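Local structure of DNA-3-methyladenine glycosidase (Bacillus halodurans, 2H56) at residues F52-L64 against K107-E119. The protein belongs to the HhH-GPD superfamily of base excision DNA repair proteins, a largely helical family. Numbering follows the deposited sequence.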
loop_
_atom_site.group_PDB
_atom_site.type_symbol
_atom_site.label_atom_id
_atom_site.label_comp_id
_atom_site.label_asym_id
_atom_site.label_seq_id
_atom_site.Cartn_x
_atom_site.Cartn_y
_atom_site.Cartn_z
ATOM N N PHE A 52 -6.117 -12.937 0.863
ATOM C CA PHE A 52 -6.439 -13.368 -0.471
ATOM C C PHE A 52 -7.420 -12.405 -1.120
ATOM O O PHE A 52 -7.271 -12.049 -2.273
ATOM C CB PHE A 52 -7.036 -14.765 -0.443
ATOM C CG PHE A 52 -7.740 -15.138 -1.697
ATOM C CD1 PHE A 52 -7.025 -15.412 -2.835
ATOM C CD2 PHE A 52 -9.137 -15.207 -1.735
ATOM C CE1 PHE A 52 -7.690 -15.746 -4.006
ATOM C CE2 PHE A 52 -9.807 -15.552 -2.908
ATOM C CZ PHE A 52 -9.083 -15.819 -4.036
ATOM N N GLN A 53 -8.429 -11.993 -0.366
ATOM C CA GLN A 53 -9.435 -11.060 -0.849
ATOM C C GLN A 53 -8.775 -9.764 -1.304
ATOM O O GLN A 53 -9.080 -9.238 -2.360
ATOM C CB GLN A 53 -10.443 -10.814 0.270
ATOM C CG GLN A 53 -11.645 -9.961 -0.094
ATOM C CD GLN A 53 -11.330 -8.473 -0.073
ATOM O OE1 GLN A 53 -10.728 -7.959 0.878
ATOM N NE2 GLN A 53 -11.745 -7.771 -1.125
ATOM N N SER A 54 -7.846 -9.275 -0.502
ATOM C CA SER A 54 -7.078 -8.082 -0.839
ATOM C C SER A 54 -6.311 -8.175 -2.115
ATOM O O SER A 54 -6.262 -7.206 -2.846
ATOM C CB SER A 54 -6.082 -7.787 0.259
ATOM O OG SER A 54 -6.815 -7.430 1.389
ATOM N N LEU A 55 -5.672 -9.309 -2.374
ATOM C CA LEU A 55 -4.891 -9.427 -3.605
ATOM C C LEU A 55 -5.823 -9.350 -4.817
ATOM O O LEU A 55 -5.527 -8.685 -5.809
ATOM C CB LEU A 55 -4.090 -10.727 -3.632
ATOM C CG LEU A 55 -2.722 -10.709 -2.969
ATOM C CD1 LEU A 55 -2.107 -12.102 -2.918
ATOM C CD2 LEU A 55 -1.836 -9.747 -3.763
ATOM N N VAL A 56 -6.959 -10.030 -4.732
ATOM C CA VAL A 56 -7.890 -10.045 -5.831
ATOM C C VAL A 56 -8.428 -8.633 -6.076
ATOM O O VAL A 56 -8.399 -8.137 -7.188
ATOM C CB VAL A 56 -9.029 -11.033 -5.564
ATOM C CG1 VAL A 56 -10.062 -10.937 -6.661
ATOM C CG2 VAL A 56 -8.458 -12.438 -5.444
ATOM N N SER A 57 -8.905 -7.996 -5.020
ATOM C CA SER A 57 -9.293 -6.605 -5.069
ATOM C C SER A 57 -8.173 -5.696 -5.609
ATOM O O SER A 57 -8.432 -4.799 -6.387
ATOM C CB SER A 57 -9.685 -6.137 -3.674
ATOM O OG SER A 57 -10.390 -4.903 -3.747
ATOM N N SER A 58 -6.931 -5.923 -5.214
ATOM C CA SER A 58 -5.839 -5.125 -5.745
ATOM C C SER A 58 -5.691 -5.298 -7.242
ATOM O O SER A 58 -5.441 -4.318 -7.952
ATOM C CB SER A 58 -4.520 -5.476 -5.066
ATOM O OG SER A 58 -4.610 -5.230 -3.664
ATOM N N ILE A 59 -5.834 -6.524 -7.731
ATOM C CA ILE A 59 -5.800 -6.755 -9.191
ATOM C C ILE A 59 -6.986 -6.066 -9.897
ATOM O O ILE A 59 -6.797 -5.430 -10.924
ATOM C CB ILE A 59 -5.734 -8.260 -9.498
ATOM C CG1 ILE A 59 -4.333 -8.786 -9.125
ATOM C CG2 ILE A 59 -6.053 -8.547 -10.940
ATOM C CD1 ILE A 59 -4.369 -10.155 -8.570
ATOM N N VAL A 60 -8.185 -6.119 -9.309
ATOM C CA VAL A 60 -9.345 -5.516 -9.939
ATOM C C VAL A 60 -9.197 -4.020 -10.068
ATOM O O VAL A 60 -9.646 -3.434 -11.043
ATOM C CB VAL A 60 -10.644 -5.906 -9.241
ATOM C CG1 VAL A 60 -11.845 -5.091 -9.786
ATOM C CG2 VAL A 60 -10.883 -7.381 -9.463
ATOM N N GLU A 61 -8.505 -3.421 -9.125
ATOM C CA GLU A 61 -8.313 -1.964 -9.124
ATOM C C GLU A 61 -7.391 -1.441 -10.209
ATOM O O GLU A 61 -7.552 -0.322 -10.662
ATOM C CB GLU A 61 -7.785 -1.485 -7.762
ATOM C CG GLU A 61 -8.829 -1.545 -6.663
ATOM C CD GLU A 61 -8.244 -1.529 -5.257
ATOM O OE1 GLU A 61 -7.068 -1.097 -5.083
ATOM O OE2 GLU A 61 -8.981 -1.954 -4.327
ATOM N N GLN A 62 -6.395 -2.202 -10.615
ATOM C CA GLN A 62 -5.441 -1.669 -11.600
ATOM C C GLN A 62 -6.100 -0.915 -12.761
ATOM O O GLN A 62 -7.002 -1.448 -13.409
ATOM C CB GLN A 62 -4.588 -2.777 -12.197
ATOM C CG GLN A 62 -3.655 -3.483 -11.193
ATOM C CD GLN A 62 -3.158 -4.803 -11.720
ATOM O OE1 GLN A 62 -3.687 -5.331 -12.707
ATOM N NE2 GLN A 62 -2.136 -5.352 -11.069
ATOM N N GLN A 63 -5.621 0.316 -12.999
ATOM C CA GLN A 63 -5.973 1.164 -14.141
ATOM C C GLN A 63 -7.405 1.698 -14.054
ATOM O O GLN A 63 -7.911 2.281 -14.998
ATOM C CB GLN A 63 -5.754 0.457 -15.497
ATOM C CG GLN A 63 -4.385 -0.192 -15.758
ATOM C CD GLN A 63 -4.234 -0.802 -17.224
ATOM O OE1 GLN A 63 -5.006 -0.497 -18.141
ATOM N NE2 GLN A 63 -3.230 -1.655 -17.409
ATOM N N LEU A 64 -8.068 1.539 -12.925
ATOM C CA LEU A 64 -9.443 1.989 -12.831
ATOM C C LEU A 64 -9.637 2.926 -11.651
ATOM O O LEU A 64 -8.940 2.815 -10.666
ATOM C CB LEU A 64 -10.371 0.774 -12.676
ATOM C CG LEU A 64 -10.365 -0.218 -13.837
ATOM C CD1 LEU A 64 -11.398 -1.323 -13.613
ATOM C CD2 LEU A 64 -10.585 0.535 -15.146
ATOM N N LYS A 107 -6.514 -9.318 -16.239
ATOM C CA LYS A 107 -6.780 -9.407 -14.813
ATOM C C LYS A 107 -7.257 -10.822 -14.405
ATOM O O LYS A 107 -6.947 -11.313 -13.331
ATOM C CB LYS A 107 -7.772 -8.343 -14.385
ATOM C CG LYS A 107 -7.209 -6.923 -14.413
ATOM C CD LYS A 107 -8.326 -5.889 -14.177
ATOM C CE LYS A 107 -7.781 -4.490 -13.921
ATOM N NZ LYS A 107 -8.887 -3.506 -13.804
ATOM N N ILE A 108 -7.967 -11.502 -15.290
ATOM C CA ILE A 108 -8.379 -12.870 -15.010
ATOM C C ILE A 108 -7.189 -13.801 -14.873
ATOM O O ILE A 108 -7.161 -14.603 -13.947
ATOM C CB ILE A 108 -9.352 -13.394 -16.056
ATOM C CG1 ILE A 108 -10.697 -12.661 -15.878
ATOM C CG2 ILE A 108 -9.502 -14.902 -15.888
ATOM C CD1 ILE A 108 -11.589 -12.731 -17.067
ATOM N N GLU A 109 -6.203 -13.677 -15.763
ATOM C CA GLU A 109 -4.989 -14.451 -15.639
ATOM C C GLU A 109 -4.289 -14.154 -14.288
ATOM O O GLU A 109 -3.843 -15.080 -13.594
ATOM C CB GLU A 109 -4.063 -14.182 -16.821
ATOM C CG GLU A 109 -2.662 -14.868 -16.723
ATOM C CD GLU A 109 -1.726 -14.668 -17.972
ATOM O OE1 GLU A 109 -2.123 -13.957 -18.935
ATOM O OE2 GLU A 109 -0.596 -15.238 -17.975
ATOM N N TYR A 110 -4.209 -12.886 -13.888
ATOM C CA TYR A 110 -3.565 -12.582 -12.627
ATOM C C TYR A 110 -4.316 -13.195 -11.449
ATOM O O TYR A 110 -3.713 -13.762 -10.557
ATOM C CB TYR A 110 -3.419 -11.071 -12.398
ATOM C CG TYR A 110 -2.773 -10.299 -13.527
ATOM C CD1 TYR A 110 -1.840 -10.892 -14.387
ATOM C CD2 TYR A 110 -3.101 -8.952 -13.731
ATOM C CE1 TYR A 110 -1.251 -10.158 -15.419
ATOM C CE2 TYR A 110 -2.516 -8.210 -14.763
ATOM C CZ TYR A 110 -1.609 -8.813 -15.601
ATOM O OH TYR A 110 -1.077 -8.055 -16.606
ATOM N N ILE A 111 -5.629 -13.076 -11.445
ATOM C CA ILE A 111 -6.439 -13.625 -10.356
ATOM C C ILE A 111 -6.272 -15.156 -10.265
ATOM O O ILE A 111 -6.051 -15.727 -9.183
ATOM C CB ILE A 111 -7.942 -13.243 -10.525
ATOM C CG1 ILE A 111 -8.108 -11.741 -10.249
ATOM C CG2 ILE A 111 -8.849 -14.073 -9.574
ATOM C CD1 ILE A 111 -9.303 -11.081 -10.930
ATOM N N ARG A 112 -6.350 -15.814 -11.405
ATOM C CA ARG A 112 -6.086 -17.246 -11.441
ATOM C C ARG A 112 -4.712 -17.579 -10.877
ATOM O O ARG A 112 -4.572 -18.566 -10.145
ATOM C CB ARG A 112 -6.149 -17.798 -12.865
ATOM C CG ARG A 112 -7.483 -17.796 -13.492
ATOM C CD ARG A 112 -8.565 -18.432 -12.645
ATOM N NE ARG A 112 -9.830 -18.354 -13.360
ATOM C CZ ARG A 112 -11.018 -18.672 -12.859
ATOM N NH1 ARG A 112 -11.131 -19.111 -11.598
ATOM N NH2 ARG A 112 -12.105 -18.546 -13.632
ATOM N N HIS A 113 -3.714 -16.772 -11.203
ATOM C CA HIS A 113 -2.385 -17.061 -10.739
ATOM C C HIS A 113 -2.330 -16.873 -9.219
ATOM O O HIS A 113 -1.636 -17.624 -8.537
ATOM C CB HIS A 113 -1.355 -16.205 -11.480
ATOM C CG HIS A 113 0.006 -16.817 -11.555
ATOM N ND1 HIS A 113 1.147 -16.151 -11.147
ATOM C CD2 HIS A 113 0.416 -18.030 -11.996
ATOM C CE1 HIS A 113 2.203 -16.927 -11.333
ATOM N NE2 HIS A 113 1.784 -18.080 -11.832
ATOM N N VAL A 114 -3.079 -15.915 -8.675
ATOM C CA VAL A 114 -3.136 -15.745 -7.220
ATOM C C VAL A 114 -3.746 -16.993 -6.581
ATOM O O VAL A 114 -3.241 -17.522 -5.582
ATOM C CB VAL A 114 -3.976 -14.529 -6.831
ATOM C CG1 VAL A 114 -4.308 -14.526 -5.317
ATOM C CG2 VAL A 114 -3.273 -13.245 -7.265
ATOM N N CYS A 115 -4.823 -17.487 -7.172
ATOM C CA CYS A 115 -5.450 -18.705 -6.673
ATOM C C CYS A 115 -4.521 -19.861 -6.653
ATOM O O CYS A 115 -4.404 -20.526 -5.648
ATOM C CB CYS A 115 -6.615 -19.086 -7.540
ATOM S SG CYS A 115 -7.964 -17.927 -7.357
ATOM N N GLU A 116 -3.875 -20.103 -7.781
ATOM C CA GLU A 116 -2.887 -21.163 -7.892
ATOM C C GLU A 116 -1.857 -21.066 -6.753
ATOM O O GLU A 116 -1.556 -22.064 -6.097
ATOM C CB GLU A 116 -2.208 -21.122 -9.277
ATOM C CG GLU A 116 -1.102 -22.174 -9.498
ATOM C CD GLU A 116 -0.252 -21.945 -10.776
ATOM O OE1 GLU A 116 -0.822 -21.677 -11.861
ATOM O OE2 GLU A 116 0.997 -22.054 -10.675
ATOM N N HIS A 117 -1.333 -19.869 -6.517
ATOM C CA HIS A 117 -0.289 -19.698 -5.531
ATOM C C HIS A 117 -0.796 -19.869 -4.081
ATOM O O HIS A 117 -0.066 -20.353 -3.230
ATOM C CB HIS A 117 0.358 -18.310 -5.670
ATOM C CG HIS A 117 1.491 -18.240 -6.642
ATOM N ND1 HIS A 117 2.770 -17.925 -6.258
ATOM C CD2 HIS A 117 1.530 -18.388 -7.987
ATOM C CE1 HIS A 117 3.550 -17.891 -7.324
ATOM N NE2 HIS A 117 2.822 -18.172 -8.386
ATOM N N VAL A 118 -2.020 -19.433 -3.793
ATOM C CA VAL A 118 -2.579 -19.632 -2.462
ATOM C C VAL A 118 -2.874 -21.127 -2.221
ATOM O O VAL A 118 -2.509 -21.665 -1.178
ATOM C CB VAL A 118 -3.841 -18.721 -2.194
ATOM C CG1 VAL A 118 -4.541 -19.099 -0.863
ATOM C CG2 VAL A 118 -3.439 -17.254 -2.194
ATOM N N GLU A 119 -3.494 -21.800 -3.174
ATOM C CA GLU A 119 -3.921 -23.189 -2.957
ATOM C C GLU A 119 -2.840 -24.261 -3.068
ATOM O O GLU A 119 -3.029 -25.359 -2.591
ATOM C CB GLU A 119 -5.050 -23.534 -3.919
ATOM C CG GLU A 119 -6.370 -22.842 -3.599
ATOM C CD GLU A 119 -7.475 -23.299 -4.522
ATOM O OE1 GLU A 119 -7.340 -23.044 -5.739
ATOM O OE2 GLU A 119 -8.462 -23.919 -4.041
#
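K107 runs extended beyond CG (chi2 to chi4 all near 180°) past I59, whose chain points the opposite way, carrying its NZ to the C-terminal end of helix 51-61. There two carbonyls grip the ammonium: V60 O, 2.9 Å from K107 NZ and met from above its carbonyl plane, and Q62 O, 2.8 Å from K107 NZ and met in plane with a C=O...N angle of 152°. The ammonium thus bridges the last helical turn and the type II turn E61-L64, and the negative end of the helix dipole probably favours its charge. The Q62 side chain brings OE1 to the edge of the Y110 ring.

I59 is a knob in the hole of K107, Y110, I111 and V114, with CD1 3.5 Å from V114 CG2. At the other end F52, its CG anti to the backbone N (chi1 164°), presents its ring edge to V114 CG1 and to C115 SG, a sulfur-aromatic contact, while V56 CG2 lies over one face. L55, packed on V114, also touches F154. The result is a nearly antiparallel helix pair, the axes of 52-61 and 107-119 approaching to 9.7 Å, within the largely helical framework of the HhH-GPD superfamily.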